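Local coordinates for protein purine nucleoside phosphorylase (Bacillus licheniformis, PDB 6DZD) that probably catalyses the zinc-dependent phosphorolysis of adenosine, inosine and S-methyl-5'-thioadenosine, and probably also deaminates adenosine, at residues F137-R142 / P175-A180; Y191-H196 / Y221-K226. All coordinates share one frame; numbering follows the deposited sequence.

Contact 1: F137-R142 / P175-A180; sequences FYDPVR and PADIRA
Y138 and R179 form an antiparallel hydrogen-bonded pair: Y138 N donates to R179 O at 2.8 Å, and R179 N donates back to Y138 O at 2.6 Å. Both main-chain groups of each residue are thereby paired. Beyond D139 and I178 the strands part, and side chains take over. D139 turns its carboxylate back on its own chain in an Asx turn; OD1 accepts from V141 N at 2.8 Å and from R142 N, both reaching it from the same face of the carboxylate. Its other oxygen, OD2, is bound by S173 OG and by a water that also donates to D177 OD2, bridging the two acids. R179, bent at chi2 (90°), folds back and its NH2 donates a hydrogen bond to D177 O at 2.9 Å, from above the carbonyl plane, with P140 CG over one guanidinium face. Proline, which has no N-H to satisfy, suits the point where strand pairing stops. V141 rests CG2 against the D177 carboxylate, 3.3 Å from its CG. Strands 133-139 and 179-182 are neighbours inside a six-stranded mixed sheet; F137 and A180 point from one face onto L233 of helix 225-236, and F137 also reaches helix 159-169.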
ATOM      1  N   PHE A 137       0.747  -9.039   0.645  1.00 16.93           N
ATOM      2  CA  PHE A 137       0.552 -10.398   0.169  1.00 17.45           C
ATOM      3  C   PHE A 137       1.665 -11.256   0.726  1.00 17.45           C
ATOM      4  O   PHE A 137       2.839 -10.908   0.591  1.00 17.15           O
ATOM      5  CB  PHE A 137       0.577 -10.475  -1.359  1.00 17.33           C
ATOM      6  CG  PHE A 137      -0.454  -9.632  -2.041  1.00 17.45           C
ATOM      7  CD1 PHE A 137      -0.235  -8.270  -2.239  1.00 16.72           C
ATOM      8  CD2 PHE A 137      -1.619 -10.207  -2.524  1.00 18.46           C
ATOM      9  CE1 PHE A 137      -1.178  -7.498  -2.892  1.00 16.92           C
ATOM     10  CE2 PHE A 137      -2.561  -9.465  -3.178  1.00 18.86           C
ATOM     11  CZ  PHE A 137      -2.350  -8.108  -3.367  1.00 18.05           C
ATOM     12  N   TYR A 138       1.310 -12.403   1.286  1.00 18.38           N
ATOM     13  CA  TYR A 138       2.317 -13.301   1.821  1.00 18.57           C
ATOM     14  C   TYR A 138       1.893 -14.738   1.584  1.00 19.33           C
ATOM     15  O   TYR A 138       0.790 -15.132   1.975  1.00 19.95           O
ATOM     16  CB  TYR A 138       2.532 -13.035   3.308  1.00 18.86           C
ATOM     17  CG  TYR A 138       3.497 -13.987   3.945  1.00 19.67           C
ATOM     18  CD1 TYR A 138       4.614 -14.463   3.251  1.00 20.53           C
ATOM     19  CD2 TYR A 138       3.301 -14.414   5.247  1.00 20.71           C
ATOM     20  CE1 TYR A 138       5.496 -15.338   3.852  1.00 22.42           C
ATOM     21  CE2 TYR A 138       4.179 -15.290   5.849  1.00 22.58           C
ATOM     22  CZ  TYR A 138       5.266 -15.742   5.155  1.00 23.43           C
ATOM     23  OH  TYR A 138       6.120 -16.594   5.780  1.00 25.54           O
ATOM     24  N   ASP A 139       2.760 -15.505   0.920  1.00 19.44           N
ATOM     25  CA  ASP A 139       2.586 -16.947   0.766  1.00 20.78           C
ATOM     26  C   ASP A 139       3.653 -17.666   1.584  1.00 22.58           C
ATOM     27  O   ASP A 139       4.814 -17.742   1.160  1.00 23.36           O
ATOM     28  CB  ASP A 139       2.671 -17.350  -0.708  1.00 20.80           C
ATOM     29  CG  ASP A 139       2.388 -18.830  -0.938  1.00 22.21           C
ATOM     30  OD1 ASP A 139       2.467 -19.633   0.012  1.00 23.50           O
ATOM     31  OD2 ASP A 139       2.096 -19.196  -2.093  1.00 22.17           O
ATOM     32  N   PRO A 140       3.316 -18.238   2.733  1.00 23.55           N
ATOM     33  CA  PRO A 140       4.350 -18.900   3.538  1.00 25.54           C
ATOM     34  C   PRO A 140       4.833 -20.194   2.942  1.00 27.27           C
ATOM     35  O   PRO A 140       5.912 -20.655   3.318  1.00 29.06           O
ATOM     36  CB  PRO A 140       3.664 -19.122   4.887  1.00 26.13           C
ATOM     37  CG  PRO A 140       2.202 -19.065   4.608  1.00 24.92           C
ATOM     38  CD  PRO A 140       1.973 -18.337   3.325  1.00 23.15           C
ATOM     39  N   VAL A 141       4.068 -20.802   2.033  1.00 26.98           N
ATOM     40  CA  VAL A 141       4.503 -22.027   1.364  1.00 28.68           C
ATOM     41  C   VAL A 141       5.578 -21.715   0.327  1.00 28.77           C
ATOM     42  O   VAL A 141       6.647 -22.336   0.316  1.00 30.70           O
ATOM     43  CB  VAL A 141       3.302 -22.750   0.735  1.00 28.43           C
ATOM     44  CG1 VAL A 141       3.763 -23.992   0.040  1.00 30.28           C
ATOM     45  CG2 VAL A 141       2.294 -23.085   1.792  1.00 28.68           C
ATOM     46  N   ARG A 142       5.288 -20.780  -0.592  1.00 26.91           N
ATOM     47  CA  ARG A 142       6.222 -20.389  -1.649  1.00 26.97           C
ATOM     48  C   ARG A 142       7.240 -19.347  -1.188  1.00 26.78           C
ATOM     49  O   ARG A 142       8.213 -19.089  -1.916  1.00 27.33           O
ATOM     50  CB  ARG A 142       5.465 -19.832  -2.869  1.00 25.31           C
ATOM     51  CG  ARG A 142       4.516 -20.800  -3.588  1.00 25.58           C
ATOM     52  CD  ARG A 142       5.244 -21.804  -4.457  1.00 27.41           C
ATOM     53  NE  ARG A 142       5.722 -22.937  -3.671  1.00 29.50           N
ATOM     54  CZ  ARG A 142       6.997 -23.304  -3.605  1.00 31.36           C
ATOM     55  NH1 ARG A 142       7.901 -22.619  -4.292  1.00 31.32           N
ATOM     56  NH2 ARG A 142       7.377 -24.342  -2.850  1.00 33.47           N
ATOM     57  N   PRO A 175      -3.778 -20.537  -4.156  1.00 21.18           N
ATOM     58  CA  PRO A 175      -4.422 -19.347  -3.568  1.00 19.97           C
ATOM     59  C   PRO A 175      -4.891 -19.541  -2.136  1.00 20.41           C
ATOM     60  O   PRO A 175      -5.011 -18.549  -1.411  1.00 19.60           O
ATOM     61  CB  PRO A 175      -5.602 -19.085  -4.510  1.00 19.89           C
ATOM     62  CG  PRO A 175      -5.785 -20.350  -5.233  1.00 20.82           C
ATOM     63  CD  PRO A 175      -4.445 -20.949  -5.392  1.00 21.45           C
ATOM     64  N   ALA A 176      -5.177 -20.775  -1.711  1.00 21.81           N
ATOM     65  CA  ALA A 176      -5.524 -21.029  -0.316  1.00 22.54           C
ATOM     66  C   ALA A 176      -4.372 -20.719   0.639  1.00 22.61           C
ATOM     67  O   ALA A 176      -4.612 -20.451   1.814  1.00 22.83           O
ATOM     68  CB  ALA A 176      -5.982 -22.481  -0.150  1.00 24.29           C
ATOM     69  N   ASP A 177      -3.129 -20.759   0.163  1.00 22.61           N
ATOM     70  CA  ASP A 177      -1.964 -20.482   0.993  1.00 22.89           C
ATOM     71  C   ASP A 177      -1.683 -18.996   1.151  1.00 21.34           C
ATOM     72  O   ASP A 177      -0.857 -18.633   1.995  1.00 21.56           O
ATOM     73  CB  ASP A 177      -0.710 -21.139   0.412  1.00 23.86           C
ATOM     74  CG  ASP A 177      -0.734 -22.646   0.519  1.00 25.80           C
ATOM     75  OD1 ASP A 177      -1.129 -23.154   1.582  1.00 26.82           O
ATOM     76  OD2 ASP A 177      -0.336 -23.330  -0.441  1.00 26.49           O
ATOM     77  N   ILE A 178      -2.309 -18.137   0.352  1.00 20.87           N
ATOM     78  CA  ILE A 178      -1.929 -16.727   0.330  1.00 20.14           C
ATOM     79  C   ILE A 178      -2.615 -15.993   1.477  1.00 20.40           C
ATOM     80  O   ILE A 178      -3.813 -16.172   1.729  1.00 21.29           O
ATOM     81  CB  ILE A 178      -2.269 -16.089  -1.028  1.00 20.07           C
ATOM     82  CG1 ILE A 178      -1.490 -16.765  -2.163  1.00 20.06           C
ATOM     83  CG2 ILE A 178      -1.984 -14.595  -1.013  1.00 19.23           C
ATOM     84  CD1 ILE A 178      -2.016 -16.420  -3.542  1.00 20.42           C
ATOM     85  N   ARG A 179      -1.845 -15.175   2.183  1.00 20.64           N
ATOM     86  CA  ARG A 179      -2.356 -14.262   3.183  1.00 20.99           C
ATOM     87  C   ARG A 179      -2.276 -12.846   2.636  1.00 20.39           C
ATOM     88  O   ARG A 179      -1.413 -12.535   1.811  1.00 19.40           O
ATOM     89  CB  ARG A 179      -1.564 -14.381   4.485  1.00 20.97           C
ATOM     90  CG  ARG A 179      -2.067 -15.473   5.408  1.00 21.87           C
ATOM     91  CD  ARG A 179      -1.387 -16.826   5.147  1.00 21.81           C
ATOM     92  NE  ARG A 179      -1.837 -17.844   6.103  1.00 22.88           N
ATOM     93  CZ  ARG A 179      -2.069 -19.123   5.808  1.00 24.07           C
ATOM     94  NH1 ARG A 179      -2.477 -19.959   6.760  1.00 25.71           N
ATOM     95  NH2 ARG A 179      -1.899 -19.567   4.564  1.00 23.78           N
ATOM     96  N   ALA A 180      -3.201 -11.996   3.088  1.00 19.15           N
ATOM     97  CA  ALA A 180      -3.284 -10.622   2.624  1.00 18.77           C
ATOM     98  C   ALA A 180      -3.660  -9.694   3.767  1.00 19.49           C
ATOM     99  O   ALA A 180      -4.433 -10.064   4.656  1.00 20.57           O
ATOM    100  CB  ALA A 180      -4.301 -10.492   1.492  1.00 19.28           C
TER
HETATM  101  O   HOH W   1       1.368 -22.189  -2.301  1.00 20.08           O

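Contact 2: Y191-H196 / Y221-K226; sequences YTVDDH and YRLELK
V193 and Y221 are the hydrogen-bonded pair of a short antiparallel ribbon in a three-stranded sheet, with 192-193 at its edge and 220-223 in the middle; each of the two strands leads into a helix. V193 N donates to Y221 O at 2.8 Å and Y221 N to V193 O at 3.1 Å; L223 N adds a longer bond to Y191 O.

The tight side is apolar. V193 and L223 meet through CG2 and CD2, and the branched valine suits an extended strand whose side chain is buried, here against I198 of helix 195-201. Y191, its ring swung anti to the backbone N (chi1 -170°), brings CE2 to within 3.4 Å of L225 CD1, while L223 O lies at the ring edge. A tyrosine fits here because its broad ring spans from the strand to L225 in the first turn of helix 225-236; the Y191 ring also touches W152 and R261. C189 and C190, which bind zinc with C249 and C252, directly precede Y191 in the chain.

On the face of T192 and R222, both partly exposed to solvent, the side chains meet more sparsely: T192 CG2 lies over one face of the R222 guanidinium, 3.5 Å from NH2, while R222 NH1 is held by S188 O and T192 OG1 by E220. D194, exposed at the N-cap of helix 195-201, caps V197 N. On the V193 side, at the end of the ribbon, Y221 OH donates to D195 OD1 at 2.6 Å from 37° out of the carboxylate plane, the carboxylate and ring planes standing 81° apart.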
ATOM      1  N   TYR A 191     -14.788   9.689   1.773  1.00 20.26           N
ATOM      2  CA  TYR A 191     -14.435   9.561   0.355  1.00 20.36           C
ATOM      3  C   TYR A 191     -15.682   9.523  -0.530  1.00 21.94           C
ATOM      4  O   TYR A 191     -16.457   8.557  -0.479  1.00 23.82           O
ATOM      5  CB  TYR A 191     -13.586   8.314   0.129  1.00 20.66           C
ATOM      6  CG  TYR A 191     -12.980   8.240  -1.257  1.00 20.12           C
ATOM      7  CD1 TYR A 191     -12.331   9.343  -1.807  1.00 18.46           C
ATOM      8  CD2 TYR A 191     -13.050   7.067  -2.021  1.00 21.31           C
ATOM      9  CE1 TYR A 191     -11.766   9.281  -3.074  1.00 17.85           C
ATOM     10  CE2 TYR A 191     -12.493   7.008  -3.287  1.00 20.50           C
ATOM     11  CZ  TYR A 191     -11.848   8.119  -3.808  1.00 18.79           C
ATOM     12  OH  TYR A 191     -11.291   8.088  -5.075  1.00 18.37           O
ATOM     13  N   THR A 192     -15.875  10.563  -1.350  1.00 20.85           N
ATOM     14  CA  THR A 192     -16.984  10.582  -2.297  1.00 23.12           C
ATOM     15  C   THR A 192     -16.469  10.760  -3.721  1.00 23.27           C
ATOM     16  O   THR A 192     -15.486  11.455  -3.952  1.00 20.53           O
ATOM     17  CB  THR A 192     -18.024  11.677  -1.973  1.00 22.74           C
ATOM     18  OG1 THR A 192     -17.429  12.975  -2.088  1.00 20.63           O
ATOM     19  CG2 THR A 192     -18.620  11.485  -0.562  1.00 22.38           C
ATOM     20  N   VAL A 193     -17.130  10.109  -4.677  1.00 21.14           N
ATOM     21  CA  VAL A 193     -16.655  10.036  -6.056  1.00 21.09           C
ATOM     22  C   VAL A 193     -17.808  10.347  -7.004  1.00 24.63           C
ATOM     23  O   VAL A 193     -18.979  10.307  -6.630  1.00 27.55           O
ATOM     24  CB  VAL A 193     -16.027   8.663  -6.384  1.00 21.05           C
ATOM     25  CG1 VAL A 193     -14.777   8.448  -5.536  1.00 17.65           C
ATOM     26  CG2 VAL A 193     -17.034   7.540  -6.172  1.00 25.09           C
ATOM     27  N   ASP A 194     -17.460  10.655  -8.252  1.00 23.38           N
ATOM     28  CA  ASP A 194     -18.448  10.933  -9.287  1.00 26.44           C
ATOM     29  C   ASP A 194     -18.819   9.651 -10.042  1.00 28.70           C
ATOM     30  O   ASP A 194     -18.407   8.545  -9.685  1.00 28.21           O
ATOM     31  CB  ASP A 194     -17.945  12.040 -10.225  1.00 24.06           C
ATOM     32  CG  ASP A 194     -16.580  11.729 -10.868  1.00 21.09           C
ATOM     33  OD1 ASP A 194     -16.182  10.539 -10.956  1.00 21.10           O
ATOM     34  OD2 ASP A 194     -15.903  12.699 -11.302  1.00 19.35           O
ATOM     35  N   ASP A 195     -19.640   9.801 -11.088  1.00 27.54           N
ATOM     36  CA  ASP A 195     -20.001   8.684 -11.945  1.00 28.59           C
ATOM     37  C   ASP A 195     -18.801   8.120 -12.657  1.00 26.24           C
ATOM     38  O   ASP A 195     -18.751   6.914 -12.936  1.00 26.57           O
ATOM     39  CB  ASP A 195     -21.027   9.121 -12.985  1.00 30.06           C
ATOM     40  CG  ASP A 195     -22.401   9.298 -12.400  1.00 31.75           C
ATOM     41  OD1 ASP A 195     -23.058   8.264 -12.172  1.00 33.08           O
ATOM     42  OD2 ASP A 195     -22.810  10.455 -12.148  1.00 31.12           O
ATOM     43  N   HIS A 196     -17.847   8.973 -13.013  1.00 28.20           N
ATOM     44  CA  HIS A 196     -16.736   8.479 -13.807  1.00 26.41           C
ATOM     45  C   HIS A 196     -15.984   7.391 -13.056  1.00 25.18           C
ATOM     46  O   HIS A 196     -15.615   6.367 -13.642  1.00 25.36           O
ATOM     47  CB  HIS A 196     -15.801   9.628 -14.178  1.00 24.50           C
ATOM     48  CG  HIS A 196     -14.528   9.168 -14.810  1.00 23.12           C
ATOM     49  ND1 HIS A 196     -14.456   8.762 -16.123  1.00 24.16           N
ATOM     50  CD2 HIS A 196     -13.287   9.006 -14.297  1.00 21.16           C
ATOM     51  CE1 HIS A 196     -13.223   8.384 -16.397  1.00 23.19           C
ATOM     52  NE2 HIS A 196     -12.492   8.524 -15.306  1.00 21.41           N
ATOM     53  N   TYR A 221     -21.369   9.758  -4.725  1.00 24.74           N
ATOM     54  CA  TYR A 221     -21.376   8.412  -4.199  1.00 25.27           C
ATOM     55  C   TYR A 221     -20.320   8.290  -3.116  1.00 23.11           C
ATOM     56  O   TYR A 221     -19.209   8.802  -3.254  1.00 21.94           O
ATOM     57  CB  TYR A 221     -21.093   7.390  -5.310  1.00 27.98           C
ATOM     58  CG  TYR A 221     -21.937   7.546  -6.558  1.00 29.79           C
ATOM     59  CD1 TYR A 221     -23.174   6.932  -6.649  1.00 30.43           C
ATOM     60  CD2 TYR A 221     -21.493   8.302  -7.638  1.00 30.34           C
ATOM     61  CE1 TYR A 221     -23.943   7.063  -7.760  1.00 31.68           C
ATOM     62  CE2 TYR A 221     -22.271   8.442  -8.766  1.00 31.44           C
ATOM     63  CZ  TYR A 221     -23.493   7.812  -8.814  1.00 32.21           C
ATOM     64  OH  TYR A 221     -24.295   7.914  -9.915  1.00 33.22           O
ATOM     65  N   ARG A 222     -20.667   7.566  -2.062  1.00 27.14           N
ATOM     66  CA  ARG A 222     -19.741   7.170  -1.017  1.00 25.27           C
ATOM     67  C   ARG A 222     -19.146   5.833  -1.429  1.00 26.52           C
ATOM     68  O   ARG A 222     -19.864   4.956  -1.913  1.00 28.28           O
ATOM     69  CB  ARG A 222     -20.500   7.031   0.298  1.00 23.94           C
ATOM     70  CG  ARG A 222     -19.725   7.329   1.523  1.00 21.67           C
ATOM     71  CD  ARG A 222     -20.637   7.876   2.619  1.00 20.86           C
ATOM     72  NE  ARG A 222     -20.870   9.318   2.497  1.00 20.19           N
ATOM     73  CZ  ARG A 222     -19.951  10.275   2.678  1.00 18.83           C
ATOM     74  NH1 ARG A 222     -18.687   9.981   2.974  1.00 18.02           N
ATOM     75  NH2 ARG A 222     -20.299  11.546   2.563  1.00 18.33           N
ATOM     76  N   LEU A 223     -17.841   5.668  -1.228  1.00 24.36           N
ATOM     77  CA  LEU A 223     -17.132   4.506  -1.756  1.00 25.20           C
ATOM     78  C   LEU A 223     -16.103   4.011  -0.749  1.00 23.36           C
ATOM     79  O   LEU A 223     -15.295   4.800  -0.254  1.00 21.32           O
ATOM     80  CB  LEU A 223     -16.454   4.857  -3.088  1.00 25.51           C
ATOM     81  CG  LEU A 223     -15.534   3.820  -3.738  1.00 24.38           C
ATOM     82  CD1 LEU A 223     -16.283   2.516  -3.925  1.00 26.55           C
ATOM     83  CD2 LEU A 223     -14.988   4.358  -5.049  1.00 22.94           C
ATOM     84  N   GLU A 224     -16.139   2.709  -0.446  1.00 24.12           N
ATOM     85  CA  GLU A 224     -15.188   2.063   0.465  1.00 22.98           C
ATOM     86  C   GLU A 224     -14.152   1.278  -0.349  1.00 23.30           C
ATOM     87  O   GLU A 224     -14.383   0.125  -0.728  1.00 24.28           O
ATOM     88  CB  GLU A 224     -15.936   1.162   1.438  1.00 23.33           C
ATOM     89  CG  GLU A 224     -15.051   0.419   2.416  1.00 22.60           C
ATOM     90  CD  GLU A 224     -14.587   1.311   3.550  1.00 20.33           C
ATOM     91  OE1 GLU A 224     -15.357   2.187   3.999  1.00 19.65           O
ATOM     92  OE2 GLU A 224     -13.443   1.123   4.002  1.00 19.76           O
ATOM     93  N   LEU A 225     -12.996   1.894  -0.602  1.00 20.18           N
ATOM     94  CA  LEU A 225     -12.026   1.287  -1.512  1.00 20.04           C
ATOM     95  C   LEU A 225     -11.386   0.027  -0.934  1.00 20.89           C
ATOM     96  O   LEU A 225     -10.947  -0.845  -1.695  1.00 21.61           O
ATOM     97  CB  LEU A 225     -10.947   2.307  -1.861  1.00 18.38           C
ATOM     98  CG  LEU A 225     -11.405   3.385  -2.826  1.00 17.56           C
ATOM     99  CD1 LEU A 225     -10.322   4.414  -2.972  1.00 15.89           C
ATOM    100  CD2 LEU A 225     -11.807   2.748  -4.173  1.00 18.53           C
ATOM    101  N   LYS A 226     -11.309  -0.080   0.398  1.00 20.14           N
ATOM    102  CA  LYS A 226     -10.782  -1.293   1.019  1.00 19.57           C
ATOM    103  C   LYS A 226     -11.682  -2.489   0.733  1.00 20.05           C
ATOM    104  O   LYS A 226     -11.204  -3.618   0.587  1.00 19.60           O
ATOM    105  CB  LYS A 226     -10.659  -1.101   2.531  1.00 19.82           C
ATOM    106  CG  LYS A 226      -9.697  -0.032   3.024  1.00 19.87           C
ATOM    107  CD  LYS A 226      -9.732   0.003   4.548  1.00 20.20           C
ATOM    108  CE  LYS A 226      -9.127   1.261   5.097  1.00 20.82           C
ATOM    109  NZ  LYS A 226      -9.473   1.450   6.537  1.00 21.44           N
TER

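How the contacts relate
Contact 1 joins two interior strands of one of the two six-stranded mixed sheets, whereas contact 2 pairs an outer strand with the middle one of a small three-stranded sheet; their centres lie 29 Å apart and their nearest atoms about 10 Å. Both are partly buried. Helix 225-236 ties them together: its first turn enters contact 2 through L225, and L233 further along covers F137 and A180 of contact 1. The chemistry differs accordingly. At 137-142/175-180 the strands open into turns governed by carboxylates, a water and an arginine, away from any annotated site. At 191-196/221-226 aliphatic and aromatic packing dominates, next to the zinc cysteines.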